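Local coordinates for DUF5625 domain-containing protein (Sulfurospirillum deleyianum, PDB 3NKG) that is of unknown function and folds largely into two four-stranded antiparallel beta sheets, as a member of the DUF5625 family, at residues G95-I107 with K144-E157. Sequence-based numbering, arbitrary orientation.
Sequences GTVVPIKITIHQI and KYIFRIENIEAFSE
The carbonyl oxygen of Pro99 has two close partners where the paired strands end: Ile152 N donates to Pro99 O at 3.2 Å, tilted from the carbonyl plane, and a water lies 2.7 Å from Pro99 O. That water lies 2.6 Å from Asn151 OD1 and accepts the N-H of Glu153. The Asn151 amide, with CG anti to the backbone N (chi1 176°), also turns ND2 back onto Glu153 O at 2.7 Å and reaches Gln15 O, so ND2 is held at the turn out of the strand, while OD1 lies next to the water.

From here 98-107 and 144-151 run as antiparallel neighbours in the middle of a four-stranded sheet, with 18-26 and 113-123 flanking them. Paired N-H···O bonds join Lys101 to Glu150, Thr103 to Arg148 and His105 to Ile146, and a last bond runs from Ile107 N to Lys144 O. Ile104 and Phe147 point the same way from the sheet; Ile104 CG1 sits over one face of the ring, 4.0 Å from its centroid, while CD1 packs near the rim at CE2. Ile100 CG2 meets Ile149 CG2 at 3.8 Å on that buried face, where Phe165 of the other sheet touches Ile102, Phe147 and Ile149. The reverse face is more polar: a water bridges His105 ND1 and Ile146 O, and Thr103 OG1 bonds to Asp118.

Beyond the strands, Phe155 turns back to the 95-107 segment. Val98 CG2 lies over one face of its ring, 4.2 Å from the centroid, and Pro99 CD comes to its edge. Apolar packing on one face and polar groups on the other imply a central strand pair that faces the second sheet across a beta-sandwich-like core, with ordered water close to the backbone at the end where the pair separates.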
loop_
_atom_site.group_PDB
_atom_site.type_symbol
_atom_site.label_atom_id
_atom_site.label_comp_id
_atom_site.label_asym_id
_atom_site.label_seq_id
_atom_site.Cartn_x
_atom_site.Cartn_y
_atom_site.Cartn_z
ATOM N N GLY A 95 12.669 -0.198 -3.667
ATOM C CA GLY A 95 11.628 -0.169 -4.674
ATOM C C GLY A 95 11.267 1.231 -5.156
ATOM O O GLY A 95 11.937 2.212 -4.837
ATOM N N THR A 96 10.198 1.327 -5.937
ATOM C CA THR A 96 9.746 2.611 -6.436
ATOM C C THR A 96 8.944 3.322 -5.364
ATOM O O THR A 96 7.990 2.771 -4.820
ATOM C CB THR A 96 8.890 2.446 -7.685
ATOM O OG1 THR A 96 9.701 1.909 -8.723
ATOM C CG2 THR A 96 8.320 3.800 -8.146
ATOM N N VAL A 97 9.354 4.541 -5.029
ATOM C CA VAL A 97 8.658 5.262 -3.970
ATOM C C VAL A 97 7.342 5.726 -4.542
ATOM O O VAL A 97 7.317 6.301 -5.613
ATOM C CB VAL A 97 9.450 6.478 -3.462
ATOM C CG1 VAL A 97 8.551 7.355 -2.586
ATOM C CG2 VAL A 97 10.703 6.025 -2.689
ATOM N N VAL A 98 6.248 5.463 -3.834
ATOM C CA VAL A 98 4.920 5.899 -4.287
ATOM C C VAL A 98 4.260 6.816 -3.235
ATOM O O VAL A 98 3.840 6.353 -2.177
ATOM C CB VAL A 98 4.006 4.692 -4.582
ATOM C CG1 VAL A 98 2.585 5.158 -4.997
ATOM C CG2 VAL A 98 4.632 3.808 -5.673
ATOM N N PRO A 99 4.197 8.122 -3.530
ATOM C CA PRO A 99 3.600 9.099 -2.610
ATOM C C PRO A 99 2.106 8.941 -2.627
ATOM O O PRO A 99 1.507 8.997 -3.696
ATOM C CB PRO A 99 3.955 10.457 -3.231
ATOM C CG PRO A 99 5.007 10.166 -4.293
ATOM C CD PRO A 99 4.769 8.754 -4.741
ATOM N N ILE A 100 1.530 8.745 -1.450
ATOM C CA ILE A 100 0.102 8.545 -1.275
ATOM C C ILE A 100 -0.324 9.510 -0.186
ATOM O O ILE A 100 0.278 9.548 0.894
ATOM C CB ILE A 100 -0.191 7.145 -0.748
ATOM C CG1 ILE A 100 0.260 6.085 -1.759
ATOM C CG2 ILE A 100 -1.683 6.980 -0.437
ATOM C CD1 ILE A 100 -0.600 6.018 -2.982
ATOM N N LYS A 101 -1.356 10.292 -0.456
ATOM C CA LYS A 101 -1.885 11.171 0.567
ATOM C C LYS A 101 -3.177 10.594 1.111
ATOM O O LYS A 101 -4.146 10.355 0.364
ATOM C CB LYS A 101 -2.102 12.580 0.013
ATOM C CG LYS A 101 -2.521 13.604 1.053
ATOM C CD LYS A 101 -2.567 14.997 0.424
ATOM C CE LYS A 101 -3.647 15.853 1.043
ATOM N NZ LYS A 101 -3.663 17.228 0.455
ATOM N N ILE A 102 -3.184 10.362 2.419
ATOM C CA ILE A 102 -4.377 9.870 3.094
ATOM C C ILE A 102 -4.975 10.920 4.013
ATOM O O ILE A 102 -4.308 11.434 4.916
ATOM C CB ILE A 102 -4.081 8.601 3.919
ATOM C CG1 ILE A 102 -3.573 7.492 3.002
ATOM C CG2 ILE A 102 -5.340 8.109 4.665
ATOM C CD1 ILE A 102 -3.023 6.311 3.754
ATOM N N THR A 103 -6.243 11.231 3.772
ATOM C CA THR A 103 -7.005 12.148 4.616
ATOM C C THR A 103 -8.153 11.406 5.282
ATOM O O THR A 103 -8.895 10.699 4.616
ATOM C CB THR A 103 -7.564 13.314 3.780
ATOM O OG1 THR A 103 -6.486 13.917 3.054
ATOM C CG2 THR A 103 -8.191 14.360 4.674
ATOM N N ILE A 104 -8.291 11.553 6.596
ATOM C CA ILE A 104 -9.359 10.874 7.319
ATOM C C ILE A 104 -10.217 11.847 8.134
ATOM O O ILE A 104 -9.696 12.578 8.983
ATOM C CB ILE A 104 -8.826 9.791 8.284
ATOM C CG1 ILE A 104 -7.910 8.810 7.553
ATOM C CG2 ILE A 104 -9.975 9.013 8.927
ATOM C CD1 ILE A 104 -7.309 7.766 8.475
ATOM N N HIS A 105 -11.524 11.833 7.864
ATOM C CA HIS A 105 -12.513 12.514 8.706
ATOM C C HIS A 105 -13.346 11.531 9.517
ATOM O O HIS A 105 -13.771 10.492 9.012
ATOM C CB HIS A 105 -13.467 13.339 7.866
ATOM C CG HIS A 105 -12.844 14.563 7.275
ATOM N ND1 HIS A 105 -12.043 14.516 6.154
ATOM C CD2 HIS A 105 -12.910 15.860 7.645
ATOM C CE1 HIS A 105 -11.642 15.740 5.860
ATOM N NE2 HIS A 105 -12.155 16.576 6.749
ATOM N N GLN A 106 -13.597 11.868 10.780
ATOM C CA GLN A 106 -14.543 11.073 11.559
ATOM C C GLN A 106 -15.909 11.711 11.382
ATOM O O GLN A 106 -16.029 12.932 11.386
ATOM C CB GLN A 106 -14.137 11.027 13.030
ATOM C CG GLN A 106 -15.151 10.367 13.966
ATOM C CD GLN A 106 -14.529 9.952 15.307
ATOM O OE1 GLN A 106 -13.708 10.672 15.883
ATOM N NE2 GLN A 106 -14.925 8.784 15.801
ATOM N N ILE A 107 -16.935 10.885 11.211
ATOM C CA ILE A 107 -18.304 11.384 11.165
ATOM C C ILE A 107 -18.843 11.490 12.599
ATOM O O ILE A 107 -18.908 10.490 13.303
ATOM C CB ILE A 107 -19.190 10.444 10.358
ATOM C CG1 ILE A 107 -18.591 10.244 8.952
ATOM C CG2 ILE A 107 -20.613 11.005 10.297
ATOM C CD1 ILE A 107 -19.498 9.493 8.011
ATOM N N LYS A 144 -17.546 5.718 12.459
ATOM C CA LYS A 144 -17.658 5.911 11.026
ATOM C C LYS A 144 -16.668 6.971 10.585
ATOM O O LYS A 144 -16.495 7.981 11.271
ATOM C CB LYS A 144 -19.072 6.368 10.663
ATOM C CG LYS A 144 -19.678 5.625 9.474
ATOM C CD LYS A 144 -21.015 4.953 9.826
ATOM C CE LYS A 144 -22.163 5.961 9.946
ATOM N NZ LYS A 144 -23.473 5.302 10.279
ATOM N N TYR A 145 -16.041 6.745 9.428
ATOM C CA TYR A 145 -14.990 7.627 8.920
ATOM C C TYR A 145 -15.116 7.840 7.408
ATOM O O TYR A 145 -15.665 6.993 6.692
ATOM C CB TYR A 145 -13.602 7.022 9.221
ATOM C CG TYR A 145 -13.356 6.784 10.690
ATOM C CD1 TYR A 145 -13.746 5.583 11.298
ATOM C CD2 TYR A 145 -12.748 7.758 11.479
ATOM C CE1 TYR A 145 -13.519 5.359 12.639
ATOM C CE2 TYR A 145 -12.524 7.549 12.826
ATOM C CZ TYR A 145 -12.914 6.345 13.402
ATOM O OH TYR A 145 -12.717 6.137 14.744
ATOM N N ILE A 146 -14.613 8.971 6.929
ATOM C CA ILE A 146 -14.398 9.159 5.503
ATOM C C ILE A 146 -12.902 9.076 5.216
ATOM O O ILE A 146 -12.109 9.873 5.736
ATOM C CB ILE A 146 -14.924 10.514 5.029
ATOM C CG1 ILE A 146 -16.425 10.639 5.375
ATOM C CG2 ILE A 146 -14.649 10.716 3.532
ATOM C CD1 ILE A 146 -17.218 9.461 4.934
ATOM N N PHE A 147 -12.519 8.106 4.389
ATOM C CA PHE A 147 -11.150 8.003 3.931
ATOM C C PHE A 147 -11.044 8.587 2.533
ATOM O O PHE A 147 -11.784 8.219 1.632
ATOM C CB PHE A 147 -10.729 6.544 3.895
ATOM C CG PHE A 147 -10.271 5.999 5.217
ATOM C CD1 PHE A 147 -11.168 5.825 6.267
ATOM C CD2 PHE A 147 -8.935 5.640 5.406
ATOM C CE1 PHE A 147 -10.745 5.311 7.497
ATOM C CE2 PHE A 147 -8.502 5.127 6.613
ATOM C CZ PHE A 147 -9.409 4.955 7.668
ATOM N N ARG A 148 -10.114 9.502 2.350
ATOM C CA ARG A 148 -9.827 10.010 1.025
ATOM C C ARG A 148 -8.392 9.608 0.699
ATOM O O ARG A 148 -7.479 9.849 1.486
ATOM C CB ARG A 148 -9.990 11.522 1.008
ATOM C CG ARG A 148 -9.703 12.164 -0.318
ATOM C CD ARG A 148 -9.769 13.673 -0.173
ATOM N NE ARG A 148 -9.079 14.329 -1.270
ATOM C CZ ARG A 148 -9.662 15.123 -2.159
ATOM N NH1 ARG A 148 -8.930 15.681 -3.121
ATOM N NH2 ARG A 148 -10.969 15.367 -2.079
ATOM N N ILE A 149 -8.207 8.968 -0.450
ATOM C CA ILE A 149 -6.895 8.463 -0.840
ATOM C C ILE A 149 -6.534 9.050 -2.196
ATOM O O ILE A 149 -7.281 8.895 -3.159
ATOM C CB ILE A 149 -6.838 6.919 -0.919
ATOM C CG1 ILE A 149 -7.259 6.284 0.407
ATOM C CG2 ILE A 149 -5.385 6.461 -1.299
ATOM C CD1 ILE A 149 -8.737 5.901 0.486
ATOM N N GLU A 150 -5.402 9.748 -2.246
ATOM C CA GLU A 150 -4.953 10.415 -3.447
ATOM C C GLU A 150 -3.583 9.877 -3.843
ATOM O O GLU A 150 -2.650 9.841 -3.033
ATOM C CB GLU A 150 -4.881 11.936 -3.232
ATOM C CG GLU A 150 -4.172 12.685 -4.380
ATOM C CD GLU A 150 -4.320 14.223 -4.328
ATOM O OE1 GLU A 150 -4.851 14.758 -3.329
ATOM O OE2 GLU A 150 -3.908 14.902 -5.306
ATOM N N ASN A 151 -3.489 9.424 -5.088
ATOM C CA ASN A 151 -2.220 9.039 -5.687
ATOM C C ASN A 151 -1.551 10.284 -6.267
ATOM O O ASN A 151 -2.081 10.926 -7.184
ATOM C CB ASN A 151 -2.436 7.978 -6.777
ATOM C CG ASN A 151 -1.160 7.626 -7.497
ATOM O OD1 ASN A 151 -0.201 7.126 -6.890
ATOM N ND2 ASN A 151 -1.124 7.905 -8.801
ATOM N N ILE A 152 -0.393 10.650 -5.727
ATOM C CA ILE A 152 0.261 11.900 -6.136
ATOM C C ILE A 152 0.955 11.825 -7.515
ATOM O O ILE A 152 0.779 12.716 -8.357
ATOM C CB ILE A 152 1.254 12.416 -5.050
ATOM C CG1 ILE A 152 0.536 12.571 -3.702
ATOM C CG2 ILE A 152 1.896 13.741 -5.461
ATOM C CD1 ILE A 152 -0.552 13.636 -3.707
ATOM N N GLU A 153 1.736 10.775 -7.752
ATOM C CA GLU A 153 2.495 10.671 -9.007
ATOM C C GLU A 153 1.953 9.611 -9.962
ATOM O O GLU A 153 1.385 8.596 -9.534
ATOM C CB GLU A 153 3.972 10.339 -8.750
ATOM C CG GLU A 153 4.755 11.359 -7.947
ATOM C CD GLU A 153 6.224 10.945 -7.783
ATOM O OE1 GLU A 153 6.716 10.089 -8.575
ATOM O OE2 GLU A 153 6.883 11.479 -6.862
ATOM N N ALA A 154 2.201 9.827 -11.253
ATOM C CA ALA A 154 1.824 8.875 -12.301
ATOM C C ALA A 154 2.893 7.785 -12.446
ATOM O O ALA A 154 4.081 8.100 -12.562
ATOM C CB ALA A 154 1.668 9.619 -13.629
ATOM N N PHE A 155 2.473 6.514 -12.434
ATOM C CA PHE A 155 3.385 5.389 -12.691
ATOM C C PHE A 155 2.930 4.589 -13.913
ATOM O O PHE A 155 1.919 3.896 -13.881
ATOM C CB PHE A 155 3.533 4.506 -11.434
ATOM C CG PHE A 155 4.176 5.241 -10.303
ATOM C CD1 PHE A 155 5.573 5.357 -10.232
ATOM C CD2 PHE A 155 3.400 5.891 -9.367
ATOM C CE1 PHE A 155 6.178 6.081 -9.216
ATOM C CE2 PHE A 155 4.000 6.633 -8.333
ATOM C CZ PHE A 155 5.380 6.726 -8.256
ATOM N N SER A 156 3.665 4.734 -15.006
ATOM C CA SER A 156 3.269 4.124 -16.263
ATOM C C SER A 156 3.288 2.600 -16.174
ATOM O O SER A 156 2.545 1.945 -16.890
ATOM C CB SER A 156 4.165 4.608 -17.412
ATOM O OG SER A 156 5.495 4.126 -17.291
ATOM N N GLU A 157 4.133 2.047 -15.298
ATOM C CA GLU A 157 4.110 0.604 -15.010
ATOM C C GLU A 157 2.749 0.106 -14.499
ATOM O O GLU A 157 2.432 -1.081 -14.606
ATOM C CB GLU A 157 5.165 0.234 -13.964
ATOM C CG GLU A 157 6.528 0.821 -14.222
ATOM C CD GLU A 157 6.798 2.086 -13.400
ATOM O OE1 GLU A 157 6.069 3.098 -13.545
ATOM O OE2 GLU A 157 7.773 2.065 -12.623
HETATM O O HOH W 1 8.772 8.019 -7.000
HETATM O O HOH W 2 2.007 8.384 -6.309
HETATM O O HOH W 3 -11.499 12.289 4.239
HETATM O O HOH W 4 -17.826 8.208 14.194
#